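Local coordinates for protein FAD synthase (Thermoplasma volcanium GSS1, PDB 3GLV) that probably transfers the AMP portion of ATP to FMN, releasing diphosphate and making the coenzyme FAD, and needs a divalent metal cation, at residues H20-S25 and I118-D122; T8-D12 and V34-R38; E53-L57 and R68-G72. All coordinates share one frame; numbering follows the deposited sequence.

Overall arrangement
All three contacts belong to one nucleotidyltransferase domain built on a parallel sheet with strand order 68-71, 31-36, 4-9, 88-91, 114-117. Contact 2 is central: it joins strands 4-9 and 31-36 and holds a sulfate at the inferred ATP site. Contact 1 packs helix 16-26 against the segment after the last strand. The centres of contact 1 and contact 2 are about 15 Å apart. The two touch where Tyr21 OH comes 3.1 Å from Thr8 N and Leu22 packs on Val34 and Phe11. Contact 3 is about 7 Å from contact 2, centre to centre. It shares the sheet, with Val36 N 2.8 Å from Ile70 O. Contacts 1 and 3 do not touch.

Contact 1: H20-S25 and I118-D122; sequences HYLKES and ISKYD
His20 and Ser119 make the polar part of this contact. His20 NE2 donates to Ser119 O at 2.9 Å. The carbonyl oxygen lies almost in the imidazole plane, but NE2 sits well above the carbonyl plane, 57° out of it, and the N-H...O angle is 141°. The same NE2 is 2.9 Å from Ser119 OG, a second hydrogen bond in which either atom could be the donor. Two partners on one nitrogen limit the rotation of the ring.

Both faces of the His20 ring are met by carbon atoms, off-centre toward the rim. Tyr121 CA stands over one face, a CH-pi contact 4.1 Å from the centroid. Glu24 CG covers the opposite face from within the helix. The Tyr121 ring itself meets His20 obliquely, with planes at 40° and Tyr121 CD1 3.7 Å from His20 CB.

The apolar part belongs to Ile118. With CG2 anti to the backbone N, this branch reaches Glu24 CB at 3.7 Å and also approaches His20 NE2. The CG1 branch meets Tyr21, with Ile118 CG1 3.9 Å from Tyr21 CD1, and CD1 ends near Ser25. Tyr21 OH is hydrogen-bonded to Thr90 O, and the Glu24 carboxylate forms a salt bridge with Lys27.

The segment 118-122 thus runs alongside helix 16-26, roughly antiparallel to it, just after the last strand of the parallel sheet. Tyr121 is an inferred ATP-binding residue and packs near Leu16, another one. This fits the rim of the nucleotide site in a cytidylyltransferase-like domain of the HUP clan.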
ATOM      1  N   HIS A  20      -1.959   9.348  -4.402  1.00 18.99           N
ATOM      2  CA  HIS A  20      -1.849  10.830  -4.515  1.00 18.46           C
ATOM      3  C   HIS A  20      -2.893  11.475  -3.563  1.00 19.12           C
ATOM      4  O   HIS A  20      -2.573  12.422  -2.861  1.00 19.01           O
ATOM      5  CB  HIS A  20      -2.051  11.288  -5.925  1.00 17.77           C
ATOM      6  CG  HIS A  20      -2.179  12.777  -6.116  1.00 20.04           C
ATOM      7  ND1 HIS A  20      -1.078  13.608  -6.252  1.00 18.83           N
ATOM      8  CD2 HIS A  20      -3.269  13.553  -6.374  1.00 22.14           C
ATOM      9  CE1 HIS A  20      -1.499  14.847  -6.490  1.00 23.43           C
ATOM     10  NE2 HIS A  20      -2.823  14.843  -6.582  1.00 18.93           N
ATOM     11  N   TYR A  21      -4.102  10.963  -3.507  1.00 18.92           N
ATOM     12  CA  TYR A  21      -5.121  11.510  -2.625  1.00 17.71           C
ATOM     13  C   TYR A  21      -4.703  11.461  -1.172  1.00 18.80           C
ATOM     14  O   TYR A  21      -4.741  12.446  -0.514  1.00 17.00           O
ATOM     15  CB  TYR A  21      -6.465  10.806  -2.837  1.00 18.33           C
ATOM     16  CG  TYR A  21      -7.593  11.157  -1.873  1.00 18.01           C
ATOM     17  CD1 TYR A  21      -8.084  12.420  -1.774  1.00 16.47           C
ATOM     18  CD2 TYR A  21      -8.174  10.194  -1.111  1.00 20.27           C
ATOM     19  CE1 TYR A  21      -9.100  12.702  -0.939  1.00 17.31           C
ATOM     20  CE2 TYR A  21      -9.180  10.466  -0.274  1.00 21.24           C
ATOM     21  CZ  TYR A  21      -9.643  11.714  -0.184  1.00 17.25           C
ATOM     22  OH  TYR A  21     -10.651  11.944   0.665  1.00 17.98           O
ATOM     23  N   LEU A  22      -4.281  10.298  -0.713  1.00 17.85           N
ATOM     24  CA  LEU A  22      -3.860  10.112   0.645  1.00 17.58           C
ATOM     25  C   LEU A  22      -2.598  10.929   0.994  1.00 17.16           C
ATOM     26  O   LEU A  22      -2.589  11.629   1.946  1.00 17.35           O
ATOM     27  CB  LEU A  22      -3.681   8.635   0.948  1.00 16.64           C
ATOM     28  CG  LEU A  22      -4.927   7.768   0.829  1.00 20.31           C
ATOM     29  CD1 LEU A  22      -4.694   6.335   1.249  1.00 22.50           C
ATOM     30  CD2 LEU A  22      -6.034   8.375   1.627  1.00 31.00           C
ATOM     31  N   LYS A  23      -1.564  10.849   0.181  1.00 18.09           N
ATOM     32  CA  LYS A  23      -0.326  11.555   0.419  1.00 18.97           C
ATOM     33  C   LYS A  23      -0.508  13.045   0.477  1.00 19.23           C
ATOM     34  O   LYS A  23       0.091  13.723   1.357  1.00 18.94           O
ATOM     35  CB  LYS A  23       0.730  11.174  -0.595  1.00 19.62           C
ATOM     36  CG  LYS A  23       2.034  11.853  -0.405  1.00 22.39           C
ATOM     37  CD  LYS A  23       3.156  11.321  -1.383  1.00 26.61           C
ATOM     38  CE  LYS A  23       3.568   9.863  -1.078  1.00 27.20           C
ATOM     39  NZ  LYS A  23       4.787   9.585  -1.892  1.00 25.32           N
ATOM     40  N   GLU A  24      -1.316  13.587  -0.435  1.00 19.11           N
ATOM     41  CA  GLU A  24      -1.515  15.039  -0.443  1.00 18.80           C
ATOM     42  C   GLU A  24      -2.389  15.423   0.766  1.00 19.30           C
ATOM     43  O   GLU A  24      -2.182  16.459   1.342  1.00 17.67           O
ATOM     44  CB  GLU A  24      -2.128  15.523  -1.742  1.00 19.13           C
ATOM     45  CG  GLU A  24      -1.233  15.350  -2.962  1.00 20.59           C
ATOM     46  CD  GLU A  24       0.106  16.048  -2.813  1.00 20.50           C
ATOM     47  OE1 GLU A  24       0.137  17.283  -2.808  1.00 22.02           O
ATOM     48  OE2 GLU A  24       1.123  15.356  -2.701  1.00 21.82           O
ATOM     49  N   SER A  25      -3.321  14.541   1.182  1.00 18.68           N
ATOM     50  CA  SER A  25      -4.126  14.839   2.330  1.00 18.86           C
ATOM     51  C   SER A  25      -3.225  14.925   3.554  1.00 20.12           C
ATOM     52  O   SER A  25      -3.388  15.825   4.353  1.00 19.82           O
ATOM     53  CB  SER A  25      -5.255  13.836   2.533  1.00 19.00           C
ATOM     54  OG  SER A  25      -6.147  13.830   1.415  1.00 19.31           O
ATOM     55  N   ILE A 118      -8.228  18.089  -3.124  1.00 21.63           N
ATOM     56  CA  ILE A 118      -6.887  17.700  -3.524  1.00 21.32           C
ATOM     57  C   ILE A 118      -6.631  17.915  -5.005  1.00 22.14           C
ATOM     58  O   ILE A 118      -7.543  17.805  -5.795  1.00 23.01           O
ATOM     59  CB  ILE A 118      -6.631  16.248  -3.193  1.00 20.00           C
ATOM     60  CG1 ILE A 118      -6.823  16.064  -1.681  1.00 21.90           C
ATOM     61  CG2 ILE A 118      -5.226  15.771  -3.742  1.00 17.24           C
ATOM     62  CD1 ILE A 118      -5.922  16.970  -0.777  1.00 19.84           C
ATOM     63  N   SER A 119      -5.395  18.224  -5.370  1.00 23.23           N
ATOM     64  CA  SER A 119      -5.025  18.483  -6.788  1.00 24.89           C
ATOM     65  C   SER A 119      -5.296  17.276  -7.671  1.00 25.88           C
ATOM     66  O   SER A 119      -5.289  16.136  -7.197  1.00 24.42           O
ATOM     67  CB  SER A 119      -3.545  18.817  -6.928  1.00 24.26           C
ATOM     68  OG  SER A 119      -2.739  17.738  -6.486  1.00 21.70           O
ATOM     69  N   LYS A 120      -5.530  17.533  -8.950  1.00 28.42           N
ATOM     70  CA  LYS A 120      -5.810  16.449  -9.909  1.00 30.78           C
ATOM     71  C   LYS A 120      -4.579  15.548 -10.033  1.00 31.56           C
ATOM     72  O   LYS A 120      -3.474  16.054 -10.112  1.00 31.29           O
ATOM     73  CB  LYS A 120      -6.211  17.060 -11.263  1.00 31.68           C
ATOM     74  CG  LYS A 120      -6.584  16.021 -12.327  1.00 35.61           C
ATOM     75  CD  LYS A 120      -7.376  16.616 -13.507  1.00 41.15           C
ATOM     76  CE  LYS A 120      -6.535  17.485 -14.430  1.00 42.79           C
ATOM     77  NZ  LYS A 120      -7.282  17.827 -15.706  1.00 47.22           N
ATOM     78  N   TYR A 121      -4.730  14.235  -9.947  1.00 33.18           N
ATOM     79  CA  TYR A 121      -3.580  13.348 -10.138  1.00 35.70           C
ATOM     80  C   TYR A 121      -3.192  13.279 -11.652  1.00 37.39           C
ATOM     81  O   TYR A 121      -4.047  13.374 -12.495  1.00 37.49           O
ATOM     82  CB  TYR A 121      -3.857  11.931  -9.590  1.00 35.62           C
ATOM     83  CG  TYR A 121      -2.724  10.988  -9.890  1.00 37.17           C
ATOM     84  CD1 TYR A 121      -1.436  11.320  -9.534  1.00 40.56           C
ATOM     85  CD2 TYR A 121      -2.920   9.798 -10.585  1.00 40.30           C
ATOM     86  CE1 TYR A 121      -0.358  10.488  -9.827  1.00 42.25           C
ATOM     87  CE2 TYR A 121      -1.833   8.937 -10.898  1.00 40.37           C
ATOM     88  CZ  TYR A 121      -0.553   9.295 -10.516  1.00 43.62           C
ATOM     89  OH  TYR A 121       0.576   8.516 -10.808  1.00 44.19           O
ATOM     90  N   ASP A 122      -1.924  13.148 -11.991  1.00 40.53           N
ATOM     91  CA  ASP A 122      -1.526  12.865 -13.414  1.00 43.00           C
ATOM     92  C   ASP A 122      -1.498  11.378 -13.757  1.00 43.40           C
ATOM     93  O   ASP A 122      -0.543  10.690 -13.383  1.00 44.42           O
ATOM     94  CB  ASP A 122      -0.140  13.414 -13.702  1.00 43.86           C
ATOM     95  CG  ASP A 122      -0.096  14.906 -13.600  1.00 46.90           C
ATOM     96  OD1 ASP A 122      -0.592  15.391 -12.568  1.00 50.20           O
ATOM     97  OD2 ASP A 122       0.405  15.585 -14.545  1.00 50.11           O
TER

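Contact 2: T8-D12 and V34-R38; sequences TGVFD and VVVAR. With SO4 (sulfate ion), chain C.
This contact belongs to the inferred ATP site of a nucleotidyltransferase fold, where strand 4-9 ends and its loop turns toward helix 16-26. Across the contact, Gly9 is bonded to Val35 of the neighbouring strand and to Ala37 just past its end. Gly9 N donates to Val35 O at 3.1 Å. Ala37 N donates to Gly9 O at 2.9 Å. The strands run parallel, with Thr8 paired with Val35 and Gly9 with Val36.

Beyond the strand end, the backbone holds a sulfate, probably from the crystallisation liquor. Val10 N donates to sulfate O2 at 2.7 Å and Phe11 N to O3 at 2.7 Å, both nearly straight. His18 NE2 binds the same ion. The site is consistent with a place for an ATP phosphate.

The Phe11 ring turns toward Val34, CG lying anti to the carbonyl carbon (chi1 -53°). Phe11 CE2 meets Val34 CG1 obliquely at 3.4 Å, while sulfate O3 lies over one ring face. Val10 CG2 packs against Ala37 CB at 4.0 Å. Thr8 CG2 lies alongside Val35 CB.

The two strands and helix 16-26 form a beta-alpha-beta unit. Leu22 of that helix and Ile60 of helix 53-60 both touch Phe11 and Val34. Strand 68-71 pairs with the other edge of strand 31-36, at Val34 and Val36, and Arg56 of helix 53-60 reaches Val10 O and Ala37 O.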
ATOM      1  N   THR A   8     -11.638   9.885   2.752  1.00 19.55           N
ATOM      2  CA  THR A   8     -12.628   8.799   2.637  1.00 20.73           C
ATOM      3  C   THR A   8     -12.490   8.063   1.292  1.00 19.98           C
ATOM      4  O   THR A   8     -11.992   8.610   0.330  1.00 19.38           O
ATOM      5  CB  THR A   8     -14.070   9.337   2.726  1.00 21.02           C
ATOM      6  OG1 THR A   8     -14.261  10.295   1.669  1.00 23.53           O
ATOM      7  CG2 THR A   8     -14.333  10.070   3.998  1.00 20.16           C
ATOM      8  N   GLY A   9     -13.032   6.859   1.175  1.00 20.39           N
ATOM      9  CA  GLY A   9     -13.034   6.126  -0.115  1.00 19.51           C
ATOM     10  C   GLY A   9     -13.351   4.665   0.135  1.00 20.12           C
ATOM     11  O   GLY A   9     -13.488   4.240   1.302  1.00 18.95           O
ATOM     12  N   VAL A  10     -13.495   3.924  -0.962  1.00 19.74           N
ATOM     13  CA  VAL A  10     -13.649   2.498  -0.951  1.00 19.41           C
ATOM     14  C   VAL A  10     -12.298   1.820  -0.890  1.00 19.38           C
ATOM     15  O   VAL A  10     -12.147   0.907  -0.131  1.00 17.93           O
ATOM     16  CB  VAL A  10     -14.465   2.025  -2.201  1.00 19.25           C
ATOM     17  CG1 VAL A  10     -14.554   0.556  -2.235  1.00 20.09           C
ATOM     18  CG2 VAL A  10     -15.951   2.688  -2.235  1.00 18.22           C
ATOM     19  N   PHE A  11     -11.338   2.267  -1.718  1.00 20.15           N
ATOM     20  CA  PHE A  11      -9.987   1.699  -1.804  1.00 20.17           C
ATOM     21  C   PHE A  11     -10.024   0.206  -2.085  1.00 20.80           C
ATOM     22  O   PHE A  11      -9.440  -0.581  -1.359  1.00 19.79           O
ATOM     23  CB  PHE A  11      -9.173   1.999  -0.509  1.00 20.68           C
ATOM     24  CG  PHE A  11      -9.158   3.482  -0.142  1.00 20.02           C
ATOM     25  CD1 PHE A  11      -8.427   4.388  -0.921  1.00 22.70           C
ATOM     26  CD2 PHE A  11      -9.930   3.980   0.928  1.00 21.46           C
ATOM     27  CE1 PHE A  11      -8.437   5.760  -0.627  1.00 19.66           C
ATOM     28  CE2 PHE A  11      -9.955   5.342   1.229  1.00 19.37           C
ATOM     29  CZ  PHE A  11      -9.206   6.232   0.431  1.00 19.74           C
ATOM     30  N   ASP A  12     -10.752  -0.180  -3.122  1.00 20.11           N
ATOM     31  CA  ASP A  12     -10.907  -1.607  -3.437  1.00 21.17           C
ATOM     32  C   ASP A  12      -9.585  -2.192  -3.965  1.00 21.46           C
ATOM     33  O   ASP A  12      -8.960  -3.063  -3.313  1.00 22.48           O
ATOM     34  CB  ASP A  12     -12.057  -1.822  -4.418  1.00 19.80           C
ATOM     35  CG  ASP A  12     -12.439  -3.261  -4.570  1.00 21.04           C
ATOM     36  OD1 ASP A  12     -12.228  -4.091  -3.625  1.00 18.19           O
ATOM     37  OD2 ASP A  12     -13.015  -3.546  -5.657  1.00 21.43           O
ATOM     38  N   VAL A  34      -8.185   7.800   7.774  1.00 19.93           N
ATOM     39  CA  VAL A  34      -8.909   7.400   6.559  1.00 18.85           C
ATOM     40  C   VAL A  34     -10.156   6.644   6.893  1.00 20.34           C
ATOM     41  O   VAL A  34     -10.130   5.651   7.727  1.00 18.98           O
ATOM     42  CB  VAL A  34      -8.001   6.564   5.593  1.00 20.58           C
ATOM     43  CG1 VAL A  34      -8.798   6.138   4.344  1.00 17.00           C
ATOM     44  CG2 VAL A  34      -6.718   7.334   5.238  1.00 17.23           C
ATOM     45  N   VAL A  35     -11.271   7.064   6.295  1.00 18.68           N
ATOM     46  CA  VAL A  35     -12.531   6.361   6.544  1.00 19.58           C
ATOM     47  C   VAL A  35     -12.893   5.521   5.318  1.00 19.99           C
ATOM     48  O   VAL A  35     -13.095   6.038   4.213  1.00 18.84           O
ATOM     49  CB  VAL A  35     -13.685   7.351   6.868  1.00 20.94           C
ATOM     50  CG1 VAL A  35     -15.057   6.613   7.088  1.00 19.48           C
ATOM     51  CG2 VAL A  35     -13.300   8.267   8.050  1.00 19.79           C
ATOM     52  N   VAL A  36     -12.921   4.220   5.531  1.00 19.59           N
ATOM     53  CA  VAL A  36     -13.041   3.214   4.479  1.00 20.89           C
ATOM     54  C   VAL A  36     -14.510   2.751   4.390  1.00 21.56           C
ATOM     55  O   VAL A  36     -15.086   2.321   5.407  1.00 21.57           O
ATOM     56  CB  VAL A  36     -12.126   1.989   4.803  1.00 20.63           C
ATOM     57  CG1 VAL A  36     -12.335   0.847   3.773  1.00 19.76           C
ATOM     58  CG2 VAL A  36     -10.683   2.411   4.850  1.00 18.12           C
ATOM     59  N   ALA A  37     -15.118   2.829   3.206  1.00 21.79           N
ATOM     60  CA  ALA A  37     -16.545   2.495   3.043  1.00 22.25           C
ATOM     61  C   ALA A  37     -16.828   1.027   3.381  1.00 22.31           C
ATOM     62  O   ALA A  37     -16.074   0.142   2.994  1.00 22.17           O
ATOM     63  CB  ALA A  37     -16.989   2.799   1.625  1.00 22.08           C
ATOM     64  N   ARG A  38     -17.889   0.786   4.155  1.00 22.12           N
ATOM     65  CA  ARG A  38     -18.438  -0.535   4.338  1.00 22.69           C
ATOM     66  C   ARG A  38     -18.870  -1.121   3.010  1.00 21.76           C
ATOM     67  O   ARG A  38     -19.195  -0.415   2.070  1.00 19.03           O
ATOM     68  CB  ARG A  38     -19.659  -0.490   5.272  1.00 24.03           C
ATOM     69  CG  ARG A  38     -19.229  -0.225   6.700  1.00 27.49           C
ATOM     70  CD  ARG A  38     -20.293  -0.248   7.729  1.00 32.36           C
ATOM     71  NE  ARG A  38     -19.675   0.019   9.030  1.00 38.30           N
ATOM     72  CZ  ARG A  38     -19.134  -0.907   9.832  1.00 42.65           C
ATOM     73  NH1 ARG A  38     -19.160  -2.196   9.507  1.00 44.52           N
ATOM     74  NH2 ARG A  38     -18.561  -0.542  10.985  1.00 44.54           N
TER
HETATM   75  S   SO4 C 203     -12.464   5.218  -4.164  1.00 48.52           S
HETATM   76  O1  SO4 C 203     -13.252   4.795  -5.334  1.00 57.52           O
HETATM   77  O2  SO4 C 203     -13.410   5.555  -3.101  1.00 55.19           O
HETATM   78  O3  SO4 C 203     -11.675   4.070  -3.658  1.00 51.06           O
HETATM   79  O4  SO4 C 203     -11.741   6.391  -4.662  1.00 51.83           O

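Contact 3: E53-L57 and R68-G72; sequences ENSRL and RAILG
Leu57 and Leu71 meet obliquely where helix 53-60 lies on edge strand 68-71. The Leu57 side chain can be followed outward from the helix. Its CB is 4.0 Å from Leu71 CD1. CG stands anti to the backbone N (chi1 169°), which carries the branch toward the strand, and the two methyls then part. Leu57 CD1 presses on Ala69, 3.3 Å from Ala69 CB, a pair tighter than usual for carbon atoms. It also touches the Ala69 carbonyl carbon. Leu57 CD2 is 4.0 Å from Leu71 CD1.

The two methyls of Leu71 have different partners. Leu71 CD1 also comes 3.9 Å from Glu53 O, the oxygen that accepts the helix bond from Leu57 N. Leu71 CD2 is 3.8 Å from Asn54 OD1 and lies near Glu53 CG, and both of these side chains cross Leu71 at about a right angle. Glu53 OE1 accepts a hydrogen bond from Asp39 N.

The short segments run nearly antiparallel, at 165°, with their axes 9.0 Å apart. Val36 of the neighbouring strand also touches Leu57, and Ser61 touches Ala69.

No hydrogen bond or salt bridge joins the two segments. The helix is held on the strand here by methyl packing, with Glu53 and Asn54 offering polar atoms at the border. The contact is thus mainly apolar, made by Leu57, Ala69 and Leu71.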
ATOM      1  N   GLU A  53     -14.661  -5.567   3.321  1.00 20.24           N
ATOM      2  CA  GLU A  53     -14.381  -4.312   4.012  1.00 19.52           C
ATOM      3  C   GLU A  53     -13.242  -4.406   4.993  1.00 19.36           C
ATOM      4  O   GLU A  53     -12.479  -3.489   5.092  1.00 18.99           O
ATOM      5  CB  GLU A  53     -15.628  -3.714   4.682  1.00 19.75           C
ATOM      6  CG  GLU A  53     -16.135  -4.509   5.874  1.00 20.19           C
ATOM      7  CD  GLU A  53     -17.598  -4.237   6.226  1.00 23.38           C
ATOM      8  OE1 GLU A  53     -18.333  -3.595   5.434  1.00 21.77           O
ATOM      9  OE2 GLU A  53     -17.968  -4.655   7.341  1.00 22.98           O
ATOM     10  N   ASN A  54     -13.094  -5.526   5.689  1.00 20.53           N
ATOM     11  CA  ASN A  54     -12.001  -5.681   6.633  1.00 21.77           C
ATOM     12  C   ASN A  54     -10.668  -5.768   5.917  1.00 22.33           C
ATOM     13  O   ASN A  54      -9.666  -5.178   6.359  1.00 22.43           O
ATOM     14  CB  ASN A  54     -12.201  -6.907   7.533  1.00 22.40           C
ATOM     15  CG  ASN A  54     -13.464  -6.790   8.352  1.00 24.97           C
ATOM     16  OD1 ASN A  54     -13.896  -5.689   8.692  1.00 25.74           O
ATOM     17  ND2 ASN A  54     -14.093  -7.902   8.609  1.00 27.77           N
ATOM     18  N   SER A  55     -10.656  -6.462   4.782  1.00 21.42           N
ATOM     19  CA  SER A  55      -9.444  -6.515   3.966  1.00 20.66           C
ATOM     20  C   SER A  55      -9.069  -5.131   3.465  1.00 19.51           C
ATOM     21  O   SER A  55      -7.893  -4.731   3.575  1.00 18.61           O
ATOM     22  CB  SER A  55      -9.584  -7.486   2.810  1.00 20.81           C
ATOM     23  OG  SER A  55      -9.712  -8.806   3.299  1.00 20.51           O
ATOM     24  N   ARG A  56     -10.049  -4.382   2.963  1.00 18.76           N
ATOM     25  CA  ARG A  56      -9.708  -3.083   2.387  1.00 18.79           C
ATOM     26  C   ARG A  56      -9.141  -2.162   3.468  1.00 20.42           C
ATOM     27  O   ARG A  56      -8.200  -1.404   3.216  1.00 19.96           O
ATOM     28  CB  ARG A  56     -10.901  -2.429   1.679  1.00 17.61           C
ATOM     29  CG  ARG A  56     -11.323  -3.174   0.411  1.00 18.91           C
ATOM     30  CD  ARG A  56     -12.502  -2.536  -0.403  1.00 17.17           C
ATOM     31  NE  ARG A  56     -13.819  -2.777   0.177  1.00 17.52           N
ATOM     32  CZ  ARG A  56     -14.479  -1.934   0.965  1.00 18.25           C
ATOM     33  NH1 ARG A  56     -13.966  -0.738   1.262  1.00 19.28           N
ATOM     34  NH2 ARG A  56     -15.686  -2.258   1.436  1.00 18.05           N
ATOM     35  N   LEU A  57      -9.773  -2.177   4.645  1.00 20.49           N
ATOM     36  CA  LEU A  57      -9.349  -1.353   5.779  1.00 21.77           C
ATOM     37  C   LEU A  57      -7.919  -1.710   6.195  1.00 21.73           C
ATOM     38  O   LEU A  57      -7.107  -0.832   6.380  1.00 21.83           O
ATOM     39  CB  LEU A  57     -10.304  -1.532   6.984  1.00 22.03           C
ATOM     40  CG  LEU A  57      -9.906  -0.950   8.393  1.00 24.84           C
ATOM     41  CD1 LEU A  57      -9.835   0.518   8.356  1.00 26.60           C
ATOM     42  CD2 LEU A  57     -10.952  -1.299   9.453  1.00 25.24           C
ATOM     43  N   ARG A  68      -4.342   6.466  10.933  1.00 25.37           N
ATOM     44  CA  ARG A  68      -5.461   5.654  11.443  1.00 26.26           C
ATOM     45  C   ARG A  68      -6.482   5.411  10.364  1.00 24.72           C
ATOM     46  O   ARG A  68      -6.774   6.301   9.555  1.00 23.55           O
ATOM     47  CB  ARG A  68      -6.176   6.360  12.605  1.00 26.65           C
ATOM     48  CG  ARG A  68      -5.535   6.075  13.927  1.00 33.79           C
ATOM     49  CD  ARG A  68      -6.209   6.861  15.058  1.00 39.72           C
ATOM     50  NE  ARG A  68      -7.636   6.562  15.095  1.00 44.28           N
ATOM     51  CZ  ARG A  68      -8.621   7.463  15.070  1.00 46.46           C
ATOM     52  NH1 ARG A  68      -8.371   8.780  15.014  1.00 47.55           N
ATOM     53  NH2 ARG A  68      -9.879   7.029  15.106  1.00 46.14           N
ATOM     54  N   ALA A  69      -7.061   4.212  10.392  1.00 24.29           N
ATOM     55  CA  ALA A  69      -8.112   3.861   9.461  1.00 24.03           C
ATOM     56  C   ALA A  69      -9.261   3.230  10.168  1.00 23.74           C
ATOM     57  O   ALA A  69      -9.078   2.363  11.039  1.00 23.13           O
ATOM     58  CB  ALA A  69      -7.575   2.953   8.354  1.00 23.43           C
ATOM     59  N   ILE A  70     -10.456   3.666   9.786  1.00 22.70           N
ATOM     60  CA  ILE A  70     -11.683   3.153  10.335  1.00 22.75           C
ATOM     61  C   ILE A  70     -12.759   2.891   9.296  1.00 22.67           C
ATOM     62  O   ILE A  70     -12.798   3.487   8.193  1.00 22.41           O
ATOM     63  CB  ILE A  70     -12.262   4.052  11.447  1.00 23.35           C
ATOM     64  CG1 ILE A  70     -12.623   5.425  10.919  1.00 22.93           C
ATOM     65  CG2 ILE A  70     -11.266   4.201  12.662  1.00 23.98           C
ATOM     66  CD1 ILE A  70     -13.456   6.155  11.925  1.00 23.20           C
ATOM     67  N   LEU A  71     -13.665   2.003   9.650  1.00 22.73           N
ATOM     68  CA  LEU A  71     -14.838   1.774   8.815  1.00 24.83           C
ATOM     69  C   LEU A  71     -15.836   2.944   8.973  1.00 25.40           C
ATOM     70  O   LEU A  71     -16.066   3.460  10.062  1.00 25.08           O
ATOM     71  CB  LEU A  71     -15.468   0.431   9.167  1.00 25.45           C
ATOM     72  CG  LEU A  71     -15.261  -0.799   8.255  1.00 28.87           C
ATOM     73  CD1 LEU A  71     -14.191  -0.707   7.235  1.00 23.51           C
ATOM     74  CD2 LEU A  71     -15.149  -2.127   9.069  1.00 32.36           C
ATOM     75  N   GLY A  72     -16.451   3.342   7.889  1.00 25.92           N
ATOM     76  CA  GLY A  72     -17.451   4.369   7.936  1.00 27.29           C
ATOM     77  C   GLY A  72     -18.810   3.895   8.439  1.00 29.53           C
ATOM     78  O   GLY A  72     -18.982   2.768   8.837  1.00 27.89           O
TER